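Local coordinates for protein ParA (Salmonella enterica subsp. enterica serovar Newport str. SL317, PDB 3EZ9) that probably binds and hydrolyses ATP as a ParA-type partition protein and contacts DNA through a helix-turn-helix domain, helping to segregate low-copy DNA such as plasmids, at residues Asn231-Leu236 / Phe262-Leu267; Ala50-Leu55 / Asp141-Asp146. One frame throughout, in Å; residues are numbered along the deposited sequence.

Contact 1. Residues Asn231-Leu236 / Phe262-Leu267. Unlike the reference sequence in segment 231-236: Asn231 (reference Lys), Gln232 (reference Pro), Tyr233 (reference Ser), Ile235 (reference Val). With MG (magnesium ion), chain C.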
loop_
_atom_site.group_PDB
_atom_site.type_symbol
_atom_site.label_atom_id
_atom_site.label_comp_id
_atom_site.label_asym_id
_atom_site.label_seq_id
_atom_site.Cartn_x
_atom_site.Cartn_y
_atom_site.Cartn_z
ATOM N N ASN A 231 -4.615 22.093 -19.196
ATOM C CA ASN A 231 -5.197 21.893 -17.867
ATOM C C ASN A 231 -4.485 20.710 -17.172
ATOM O O ASN A 231 -4.307 19.640 -17.751
ATOM C CB ASN A 231 -6.686 21.622 -18.035
ATOM C CG ASN A 231 -7.423 21.545 -16.734
ATOM O OD1 ASN A 231 -8.134 22.470 -16.346
ATOM N ND2 ASN A 231 -7.279 20.434 -16.057
ATOM N N GLN A 232 -4.052 20.914 -15.933
ATOM C CA GLN A 232 -3.340 19.881 -15.177
ATOM C C GLN A 232 -4.094 18.573 -14.904
ATOM O O GLN A 232 -3.494 17.588 -14.510
ATOM C CB GLN A 232 -2.871 20.454 -13.851
ATOM C CG GLN A 232 -3.994 21.024 -13.042
ATOM C CD GLN A 232 -3.605 21.275 -11.614
ATOM O OE1 GLN A 232 -4.235 22.076 -10.919
ATOM N NE2 GLN A 232 -2.582 20.577 -11.152
ATOM N N TYR A 233 -5.405 18.563 -15.095
ATOM C CA TYR A 233 -6.201 17.352 -14.896
ATOM C C TYR A 233 -6.765 16.740 -16.202
ATOM O O TYR A 233 -7.475 15.729 -16.166
ATOM C CB TYR A 233 -7.337 17.640 -13.922
ATOM C CG TYR A 233 -6.832 18.085 -12.585
ATOM C CD1 TYR A 233 -7.474 19.099 -11.877
ATOM C CD2 TYR A 233 -5.698 17.498 -12.029
ATOM C CE1 TYR A 233 -6.999 19.524 -10.647
ATOM C CE2 TYR A 233 -5.204 17.911 -10.790
ATOM C CZ TYR A 233 -5.864 18.924 -10.104
ATOM O OH TYR A 233 -5.390 19.318 -8.879
ATOM N N GLU A 234 -6.447 17.335 -17.351
ATOM C CA GLU A 234 -6.929 16.785 -18.607
ATOM C C GLU A 234 -5.758 16.207 -19.337
ATOM O O GLU A 234 -5.881 15.782 -20.491
ATOM C CB GLU A 234 -7.551 17.856 -19.491
ATOM C CG GLU A 234 -8.740 18.579 -18.897
ATOM C CD GLU A 234 -9.190 19.681 -19.814
ATOM O OE1 GLU A 234 -8.290 20.432 -20.231
ATOM O OE2 GLU A 234 -10.400 19.802 -20.127
ATOM N N ILE A 235 -4.611 16.178 -18.671
ATOM C CA ILE A 235 -3.407 15.674 -19.332
ATOM C C ILE A 235 -3.364 14.176 -19.647
ATOM O O ILE A 235 -2.714 13.785 -20.604
ATOM C CB ILE A 235 -2.150 16.122 -18.550
ATOM C CG1 ILE A 235 -2.127 17.652 -18.504
ATOM C CG2 ILE A 235 -0.885 15.600 -19.210
ATOM C CD1 ILE A 235 -1.104 18.186 -17.608
ATOM N N LEU A 236 -4.042 13.348 -18.853
ATOM C CA LEU A 236 -4.077 11.907 -19.113
ATOM C C LEU A 236 -4.897 11.718 -20.384
ATOM O O LEU A 236 -4.487 10.986 -21.270
ATOM C CB LEU A 236 -4.764 11.133 -17.969
ATOM C CG LEU A 236 -4.394 9.663 -17.664
ATOM C CD1 LEU A 236 -5.602 8.923 -17.193
ATOM C CD2 LEU A 236 -3.820 8.970 -18.852
ATOM N N PHE A 262 -2.129 12.393 -10.192
ATOM C CA PHE A 262 -2.282 11.212 -11.041
ATOM C C PHE A 262 -3.653 10.556 -10.823
ATOM O O PHE A 262 -4.240 10.019 -11.741
ATOM C CB PHE A 262 -1.228 10.170 -10.712
ATOM C CG PHE A 262 0.148 10.512 -11.167
ATOM C CD1 PHE A 262 1.191 9.616 -10.949
ATOM C CD2 PHE A 262 0.411 11.706 -11.822
ATOM C CE1 PHE A 262 2.483 9.896 -11.378
ATOM C CE2 PHE A 262 1.710 12.013 -12.262
ATOM C CZ PHE A 262 2.756 11.100 -12.040
ATOM N N LEU A 263 -4.161 10.585 -9.595
ATOM C CA LEU A 263 -5.463 9.975 -9.264
ATOM C C LEU A 263 -6.616 10.809 -9.809
ATOM O O LEU A 263 -7.677 10.292 -10.122
ATOM C CB LEU A 263 -5.581 9.828 -7.735
ATOM C CG LEU A 263 -6.725 9.170 -6.956
ATOM C CD1 LEU A 263 -7.960 10.023 -6.994
ATOM C CD2 LEU A 263 -6.999 7.804 -7.528
ATOM N N LEU A 264 -6.395 12.110 -9.915
ATOM C CA LEU A 264 -7.402 13.015 -10.426
ATOM C C LEU A 264 -7.444 12.943 -11.953
ATOM O O LEU A 264 -8.495 13.121 -12.578
ATOM C CB LEU A 264 -7.086 14.425 -9.964
ATOM C CG LEU A 264 -7.506 14.737 -8.529
ATOM C CD1 LEU A 264 -6.932 16.108 -8.143
ATOM C CD2 LEU A 264 -9.045 14.738 -8.395
ATOM N N ASN A 265 -6.290 12.692 -12.556
ATOM C CA ASN A 265 -6.235 12.581 -13.991
ATOM C C ASN A 265 -7.035 11.351 -14.398
ATOM O O ASN A 265 -7.744 11.368 -15.408
ATOM C CB ASN A 265 -4.785 12.491 -14.465
ATOM C CG ASN A 265 -4.234 13.846 -14.926
ATOM O OD1 ASN A 265 -4.361 14.225 -16.092
ATOM N ND2 ASN A 265 -3.635 14.579 -14.007
ATOM N N GLY A 266 -6.958 10.293 -13.598
ATOM C CA GLY A 266 -7.701 9.094 -13.923
ATOM C C GLY A 266 -9.199 9.308 -13.792
ATOM O O GLY A 266 -9.987 8.848 -14.602
ATOM N N LEU A 267 -9.607 10.025 -12.762
ATOM C CA LEU A 267 -11.016 10.259 -12.553
ATOM C C LEU A 267 -11.634 11.181 -13.582
ATOM O O LEU A 267 -12.846 11.172 -13.771
ATOM C CB LEU A 267 -11.250 10.845 -11.160
ATOM C CG LEU A 267 -11.029 9.975 -9.921
ATOM C CD1 LEU A 267 -11.600 10.721 -8.728
ATOM C CD2 LEU A 267 -11.726 8.634 -10.060
HETATM MG MG MG C . -12.297 21.050 -19.741
#
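Asn265, on helix 261-269, reaches across to the backbone of segment 231-236, and its side chain carries the polar part of the contact. Its CB lies 3.8 Å from CB of Leu236. Next along, CG comes to 3.8 Å from O of Gln232, and the amide then splits its two ends between two backbone groups. OD1 accepts the N-H of Leu236, with N to OD1 at 2.9 Å and the donor tilted from the carbonyl plane. ND2 donates to O of Gln232 at 3.1 Å, lying in the plane of that carbonyl, with an N-H...O angle of 151°. ND2 also bonds to O of Pro261, while Trp219 NE1 gives O of Gln232 a second donor.

Packing surrounds the amide. With CG of Tyr233 beside its backbone N (chi1 -60°), the ring runs alongside Leu264, whose CD1 comes within 3.6 Å of CZ. The edge of the same ring faces ND2 of Asn265, its plane 72° from the amide. CD1 of Leu236 reaches CA of Gly266 at 3.9 Å. CB of Glu234, the N-cap residue of helix 235-241, points away from helix 261-269, and its OE2 binds a magnesium ion at 2.3 Å.

OD1 accepting and ND2 donating, the latter also to Pro261, should hold the buried amide in one orientation. The bonds tie the type I turn and the start of helix 235-241 to helix 261-269 within the AAA domain.

Contact 2. Residues Ala50-Leu55 / Asp141-Asp146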
loop_
_atom_site.group_PDB
_atom_site.type_symbol
_atom_site.label_atom_id
_atom_site.label_comp_id
_atom_site.label_asym_id
_atom_site.label_seq_id
_atom_site.Cartn_x
_atom_site.Cartn_y
_atom_site.Cartn_z
ATOM N N ALA A 50 -16.104 -25.529 -32.056
ATOM C CA ALA A 50 -17.482 -25.708 -32.526
ATOM C C ALA A 50 -18.470 -25.512 -31.382
ATOM O O ALA A 50 -19.657 -25.228 -31.597
ATOM C CB ALA A 50 -17.654 -27.095 -33.140
ATOM N N LYS A 51 -17.964 -25.664 -30.161
ATOM C CA LYS A 51 -18.789 -25.489 -28.984
ATOM C C LYS A 51 -18.918 -24.023 -28.618
ATOM O O LYS A 51 -19.845 -23.649 -27.919
ATOM C CB LYS A 51 -18.215 -26.289 -27.812
ATOM C CG LYS A 51 -18.263 -27.799 -28.051
ATOM C CD LYS A 51 -17.785 -28.602 -26.857
ATOM C CE LYS A 51 -17.979 -30.107 -27.088
ATOM N NZ LYS A 51 -17.135 -30.665 -28.191
ATOM N N LEU A 52 -17.998 -23.190 -29.106
ATOM C CA LEU A 52 -18.013 -21.745 -28.826
ATOM C C LEU A 52 -19.268 -21.029 -29.347
ATOM O O LEU A 52 -20.069 -21.604 -30.084
ATOM C CB LEU A 52 -16.749 -21.084 -29.393
ATOM C CG LEU A 52 -15.530 -20.983 -28.460
ATOM C CD1 LEU A 52 -15.393 -22.244 -27.623
ATOM C CD2 LEU A 52 -14.264 -20.731 -29.286
ATOM N N PRO A 53 -19.464 -19.766 -28.949
ATOM C CA PRO A 53 -20.629 -18.993 -29.383
ATOM C C PRO A 53 -20.682 -18.726 -30.870
ATOM O O PRO A 53 -19.657 -18.577 -31.513
ATOM C CB PRO A 53 -20.503 -17.710 -28.576
ATOM C CG PRO A 53 -19.882 -18.199 -27.284
ATOM C CD PRO A 53 -18.804 -19.118 -27.798
ATOM N N LYS A 54 -21.899 -18.666 -31.401
ATOM C CA LYS A 54 -22.143 -18.393 -32.812
ATOM C C LYS A 54 -21.373 -19.274 -33.783
ATOM O O LYS A 54 -21.195 -18.924 -34.950
ATOM C CB LYS A 54 -21.841 -16.926 -33.118
ATOM C CG LYS A 54 -22.607 -15.985 -32.241
ATOM C CD LYS A 54 -23.397 -14.974 -33.036
ATOM C CE LYS A 54 -24.752 -15.498 -33.453
ATOM N NZ LYS A 54 -25.572 -14.409 -34.056
ATOM N N LEU A 55 -20.924 -20.421 -33.306
ATOM C CA LEU A 55 -20.191 -21.342 -34.152
ATOM C C LEU A 55 -20.790 -22.726 -33.977
ATOM O O LEU A 55 -21.565 -22.951 -33.047
ATOM C CB LEU A 55 -18.709 -21.336 -33.770
ATOM C CG LEU A 55 -17.938 -20.014 -33.906
ATOM C CD1 LEU A 55 -16.441 -20.238 -33.608
ATOM C CD2 LEU A 55 -18.123 -19.475 -35.312
ATOM N N ASP A 141 -15.828 -17.350 -24.590
ATOM C CA ASP A 141 -16.987 -16.684 -25.152
ATOM C C ASP A 141 -16.757 -15.210 -25.441
ATOM O O ASP A 141 -17.707 -14.496 -25.763
ATOM C CB ASP A 141 -18.175 -16.813 -24.218
ATOM C CG ASP A 141 -18.257 -18.165 -23.581
ATOM O OD1 ASP A 141 -18.071 -19.169 -24.290
ATOM O OD2 ASP A 141 -18.519 -18.219 -22.363
ATOM N N LEU A 142 -15.511 -14.754 -25.331
ATOM C CA LEU A 142 -15.209 -13.361 -25.576
ATOM C C LEU A 142 -14.266 -13.136 -26.766
ATOM O O LEU A 142 -14.143 -12.000 -27.270
ATOM C CB LEU A 142 -14.653 -12.738 -24.290
ATOM C CG LEU A 142 -15.497 -11.682 -23.560
ATOM C CD1 LEU A 142 -16.930 -11.944 -23.745
ATOM C CD2 LEU A 142 -15.139 -11.647 -22.087
ATOM N N LEU A 143 -13.626 -14.208 -27.231
ATOM C CA LEU A 143 -12.717 -14.126 -28.384
ATOM C C LEU A 143 -13.380 -13.493 -29.624
ATOM O O LEU A 143 -12.748 -12.765 -30.395
ATOM C CB LEU A 143 -12.215 -15.522 -28.752
ATOM C CG LEU A 143 -11.483 -16.329 -27.669
ATOM C CD1 LEU A 143 -11.386 -17.777 -28.117
ATOM C CD2 LEU A 143 -10.087 -15.772 -27.410
ATOM N N ARG A 144 -14.661 -13.776 -29.806
ATOM C CA ARG A 144 -15.425 -13.270 -30.934
ATOM C C ARG A 144 -15.353 -11.763 -31.004
ATOM O O ARG A 144 -15.695 -11.170 -32.022
ATOM C CB ARG A 144 -16.885 -13.648 -30.764
ATOM C CG ARG A 144 -17.511 -12.842 -29.669
ATOM C CD ARG A 144 -18.910 -13.238 -29.367
ATOM N NE ARG A 144 -19.852 -12.684 -30.315
ATOM C CZ ARG A 144 -21.173 -12.803 -30.193
ATOM N NH1 ARG A 144 -21.696 -13.447 -29.153
ATOM N NH2 ARG A 144 -21.970 -12.303 -31.131
ATOM N N HIS A 145 -14.948 -11.135 -29.911
ATOM C CA HIS A 145 -14.880 -9.671 -29.872
ATOM C C HIS A 145 -13.527 -9.132 -30.307
ATOM O O HIS A 145 -13.414 -7.970 -30.675
ATOM C CB HIS A 145 -15.211 -9.170 -28.468
ATOM C CG HIS A 145 -16.614 -9.463 -28.045
ATOM N ND1 HIS A 145 -17.699 -8.791 -28.563
ATOM C CD2 HIS A 145 -17.115 -10.389 -27.190
ATOM C CE1 HIS A 145 -18.808 -9.287 -28.046
ATOM N NE2 HIS A 145 -18.481 -10.259 -27.213
ATOM N N ASP A 146 -12.514 -9.992 -30.244
ATOM C CA ASP A 146 -11.173 -9.630 -30.640
ATOM C C ASP A 146 -10.818 -8.332 -29.941
ATOM O O ASP A 146 -10.544 -7.332 -30.613
ATOM C CB ASP A 146 -11.169 -9.436 -32.150
ATOM C CG ASP A 146 -9.778 -9.362 -32.731
ATOM O OD1 ASP A 146 -8.880 -10.075 -32.226
ATOM O OD2 ASP A 146 -9.597 -8.608 -33.711
#
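Pro53 meets Asp141 where the loop after helix 46-51 faces the loop leading to strand 149-154. The pyrrolidine ring touches through its CG and CD edge: CD of Pro53 is 3.6 Å from OD1 of Asp141, and CG of Pro53 is 3.8 Å from CB of Asp141, the two side chains crossing at about a right angle. Next to this pair, CG of Lys54 lies over one face of the Arg144 guanidinium, 3.7 Å above the plane and offset toward its rim. A bend at chi2 (-126°) then carries CD of Lys54 to 3.6 Å from NH2 of Arg144. Deeper in, CD2 of Leu52 meets CD1 of Leu143 at 4.3 Å.

Farther out, a type II turn from Leu52 to Leu55 presents Pro53 and Lys54 at its two middle positions, and O of Pro53 is hydrogen-bonded to OH of Tyr96. Leu52 also packs on Val92 and Tyr96 of helix 89-98, and Leu143 on Phe44. On the other loop, Asp146 forms salt bridges with Arg137, Arg105 and Lys103.

No hydrogen bond links the two segments. Carbon atoms of Pro53 and Lys54 lie against the polar groups of Asp141 and Arg144, with one leucine pair beside them. NZ of Lys54 and NH2 of Arg144, 5.1 Å apart, would probably repel mildly, so the helix-turn-helix and AAA regions meet here through van der Waals packing.

Contact 2 joins residues 50-55 to 141-146 and closes along the chain before contact 1, which joins 231-236 to 262-267, opens. Their centres are 37 Å apart, their nearest atoms about 21 Å, and they lie on opposite sides of the chain's centre. Contact 1 is internal to the AAA domain, where helices 235-241 and 261-269 come just before and just after strand 250-255 of the mixed sheet. Contact 2 instead spans two family regions, its second segment leading into strand 149-154, the sheet neighbour of 250-255. Contact 1 thus lies within the P-loop NTPase fold, while contact 2 is one place where the putative DNA-binding region touches it.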